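Local coordinates for protein protoporphyrinogen oxidase (Exiguobacterium sibiricum, PDB 3LOV) that probably oxidises coproporphyrinogen III to coproporphyrin III with oxygen in heme b biosynthesis, using FAD as its cofactor, at residues E378-A383 with I403-D408. Sequence-based numbering, arbitrary orientation.
Sequences EVLQQA and ISRLMD
The guanidinium of Arg405 lies with one face against a methyl of Leu380, while its nitrogens are gripped by residues at and just before the start of helix 377-392: NE bonds to Val373 O, NH2 to Glu375 O, and NH1 makes a salt bridge with Asp377 OD1. Across the contact, Leu380 CD2 sits 3.5 Å from Arg405 NH2, nearer to it than to CZ of Arg405, so the methyl covers the NH2 side of the flat group. The two side chains approach from opposite directions, Arg405 running extended from CG to NE until its head group arrives at the leucine. Leu380 CB points at the strand; chi1 of -171° sets CG anti to the backbone N, and from there CD2 extends to the guanidinium face and to Ile403 CG2, 4.0 Å from CD2, bridging two residues of the strand. Further along, Ile403 CD1 lies 4.3 Å from Gln381 OE1, a looser van der Waals touch. The local axes of helix segment 378-383 and strand segment 403-406 approach to 10.5 Å, with 106° between their N-to-C directions; strand 400-411 is an outermost strand of the mixed sheet. Leu380 also meets Ala311 on the adjoining strand 307-318, whereas Leu406, farther along strand 400-411, touches FAD. Leu380 probably limits water's access to the face it covers, while the three partners around the helix start hold the guanidinium's orientation, and Asp377 probably offsets its charge.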
ATOM      1  N   GLU A 378      22.518  -6.122 -10.526  1.00 35.64           N
ATOM      2  CA  GLU A 378      23.788  -5.424 -10.312  1.00 37.58           C
ATOM      3  C   GLU A 378      23.625  -3.930 -10.553  1.00 35.07           C
ATOM      4  O   GLU A 378      24.178  -3.136  -9.806  1.00 35.25           O
ATOM      5  CB  GLU A 378      24.921  -5.973 -11.205  1.00 41.36           C
ATOM      6  CG  GLU A 378      24.985  -7.507 -11.264  1.00 48.48           C
ATOM      7  CD  GLU A 378      24.081  -8.064 -12.365  1.00 56.92           C
ATOM      8  OE1 GLU A 378      24.410  -7.824 -13.551  1.00 65.67           O
ATOM      9  OE2 GLU A 378      23.041  -8.709 -12.053  1.00 42.04           O
ATOM     10  N   VAL A 379      22.866  -3.553 -11.586  1.00 32.31           N
ATOM     11  CA  VAL A 379      22.589  -2.136 -11.853  1.00 33.44           C
ATOM     12  C   VAL A 379      21.699  -1.483 -10.764  1.00 33.21           C
ATOM     13  O   VAL A 379      21.942  -0.359 -10.334  1.00 35.84           O
ATOM     14  CB  VAL A 379      21.974  -1.949 -13.248  1.00 31.73           C
ATOM     15  CG1 VAL A 379      21.482  -0.557 -13.421  1.00 30.29           C
ATOM     16  CG2 VAL A 379      23.000  -2.264 -14.321  1.00 30.90           C
ATOM     17  N   LEU A 380      20.677  -2.204 -10.321  1.00 35.45           N
ATOM     18  CA  LEU A 380      19.792  -1.756  -9.232  1.00 33.65           C
ATOM     19  C   LEU A 380      20.571  -1.624  -7.912  1.00 32.54           C
ATOM     20  O   LEU A 380      20.496  -0.629  -7.212  1.00 29.52           O
ATOM     21  CB  LEU A 380      18.665  -2.768  -9.076  1.00 32.68           C
ATOM     22  CG  LEU A 380      17.471  -2.511  -8.175  1.00 33.59           C
ATOM     23  CD1 LEU A 380      16.888  -1.088  -8.379  1.00 25.69           C
ATOM     24  CD2 LEU A 380      16.434  -3.579  -8.485  1.00 28.62           C
ATOM     25  N   GLN A 381      21.349  -2.637  -7.596  1.00 32.76           N
ATOM     26  CA  GLN A 381      22.149  -2.615  -6.396  1.00 35.71           C
ATOM     27  C   GLN A 381      23.166  -1.472  -6.391  1.00 34.23           C
ATOM     28  O   GLN A 381      23.320  -0.769  -5.391  1.00 32.45           O
ATOM     29  CB  GLN A 381      22.893  -3.925  -6.278  1.00 36.10           C
ATOM     30  CG  GLN A 381      23.839  -3.954  -5.119  1.00 46.12           C
ATOM     31  CD  GLN A 381      24.147  -5.356  -4.717  1.00 55.34           C
ATOM     32  OE1 GLN A 381      23.502  -6.300  -5.189  1.00 57.20           O
ATOM     33  NE2 GLN A 381      25.138  -5.515  -3.842  1.00 61.48           N
ATOM     34  N   GLN A 382      23.839  -1.285  -7.521  1.00 33.20           N
ATOM     35  CA  GLN A 382      24.859  -0.252  -7.630  1.00 35.42           C
ATOM     36  C   GLN A 382      24.244   1.154  -7.452  1.00 32.50           C
ATOM     37  O   GLN A 382      24.779   1.976  -6.718  1.00 33.98           O
ATOM     38  CB  GLN A 382      25.631  -0.404  -8.962  1.00 37.05           C
ATOM     39  CG  GLN A 382      26.752   0.625  -9.204  1.00 46.80           C
ATOM     40  CD  GLN A 382      27.726   0.745  -8.033  1.00 54.30           C
ATOM     41  OE1 GLN A 382      28.134   1.850  -7.668  1.00 62.33           O
ATOM     42  NE2 GLN A 382      28.087  -0.389  -7.431  1.00 55.62           N
ATOM     43  N   ALA A 383      23.093   1.405  -8.080  1.00 31.31           N
ATOM     44  CA  ALA A 383      22.398   2.676  -7.925  1.00 29.68           C
ATOM     45  C   ALA A 383      22.019   2.925  -6.458  1.00 29.89           C
ATOM     46  O   ALA A 383      22.250   4.010  -5.930  1.00 27.66           O
ATOM     47  CB  ALA A 383      21.149   2.704  -8.802  1.00 28.66           C
ATOM     48  N   ILE A 403      17.002  -8.394  -2.910  1.00 27.70           N
ATOM     49  CA  ILE A 403      16.291  -7.597  -3.899  1.00 26.84           C
ATOM     50  C   ILE A 403      14.923  -8.230  -4.208  1.00 25.59           C
ATOM     51  O   ILE A 403      14.838  -9.416  -4.457  1.00 25.34           O
ATOM     52  CB  ILE A 403      17.110  -7.492  -5.220  1.00 30.43           C
ATOM     53  CG1 ILE A 403      18.346  -6.597  -5.037  1.00 35.07           C
ATOM     54  CG2 ILE A 403      16.271  -6.927  -6.334  1.00 22.66           C
ATOM     55  CD1 ILE A 403      19.319  -6.668  -6.240  1.00 37.06           C
ATOM     56  N   SER A 404      13.863  -7.445  -4.156  1.00 22.46           N
ATOM     57  CA  SER A 404      12.525  -7.923  -4.497  1.00 24.72           C
ATOM     58  C   SER A 404      11.880  -6.919  -5.425  1.00 23.21           C
ATOM     59  O   SER A 404      12.184  -5.733  -5.363  1.00 25.42           O
ATOM     60  CB  SER A 404      11.684  -8.079  -3.246  1.00 25.41           C
ATOM     61  OG  SER A 404      12.392  -8.862  -2.303  1.00 24.40           O
ATOM     62  N   ARG A 405      11.024  -7.402  -6.313  1.00 23.93           N
ATOM     63  CA  ARG A 405      10.454  -6.571  -7.382  1.00 26.15           C
ATOM     64  C   ARG A 405       8.956  -6.791  -7.398  1.00 26.18           C
ATOM     65  O   ARG A 405       8.504  -7.923  -7.504  1.00 23.60           O
ATOM     66  CB  ARG A 405      11.036  -6.929  -8.767  1.00 25.57           C
ATOM     67  CG  ARG A 405      12.489  -6.473  -8.995  1.00 26.44           C
ATOM     68  CD  ARG A 405      13.024  -6.931 -10.355  1.00 29.04           C
ATOM     69  NE  ARG A 405      14.370  -6.427 -10.623  1.00 30.63           N
ATOM     70  CZ  ARG A 405      15.492  -6.998 -10.212  1.00 31.99           C
ATOM     71  NH1 ARG A 405      15.454  -8.119  -9.501  1.00 32.67           N
ATOM     72  NH2 ARG A 405      16.667  -6.453 -10.535  1.00 32.01           N
ATOM     73  N   LEU A 406       8.208  -5.704  -7.291  1.00 24.03           N
ATOM     74  CA  LEU A 406       6.761  -5.734  -7.275  1.00 23.90           C
ATOM     75  C   LEU A 406       6.271  -5.030  -8.531  1.00 24.79           C
ATOM     76  O   LEU A 406       6.066  -3.790  -8.532  1.00 21.51           O
ATOM     77  CB  LEU A 406       6.269  -5.078  -6.004  1.00 23.99           C
ATOM     78  CG  LEU A 406       6.817  -5.791  -4.748  1.00 29.73           C
ATOM     79  CD1 LEU A 406       8.095  -5.105  -4.143  1.00 27.01           C
ATOM     80  CD2 LEU A 406       5.730  -5.860  -3.749  1.00 28.29           C
HETATM   81  N   MSE A 407       6.172  -5.817  -9.616  1.00 21.97           N
HETATM   82  CA  MSE A 407       5.804  -5.296 -10.932  1.00 23.09           C
HETATM   83  C   MSE A 407       4.341  -4.782 -10.947  1.00 22.19           C
HETATM   84  O   MSE A 407       3.434  -5.463 -10.460  1.00 20.62           O
HETATM   85  CB  MSE A 407       5.973  -6.365 -12.037  1.00 27.95           C
HETATM   86  CG  MSE A 407       7.404  -6.889 -12.276  1.00 29.15           C
HETATM   87 SE   MSE A 407       8.817  -5.560 -12.156  0.75 38.17          SE
HETATM   88  CE  MSE A 407       8.430  -4.386 -13.646  1.00 40.18           C
ATOM     89  N   ASP A 408       4.124  -3.588 -11.527  1.00 20.17           N
ATOM     90  CA  ASP A 408       2.781  -2.993 -11.658  1.00 21.93           C
ATOM     91  C   ASP A 408       1.974  -3.085 -10.365  1.00 24.93           C
ATOM     92  O   ASP A 408       0.777  -3.373 -10.403  1.00 29.10           O
ATOM     93  CB  ASP A 408       1.980  -3.666 -12.787  1.00 22.75           C
ATOM     94  CG  ASP A 408       2.821  -3.888 -14.045  1.00 23.61           C
ATOM     95  OD1 ASP A 408       3.698  -3.033 -14.359  1.00 29.94           O
ATOM     96  OD2 ASP A 408       2.655  -4.941 -14.690  1.00 45.28           O
TER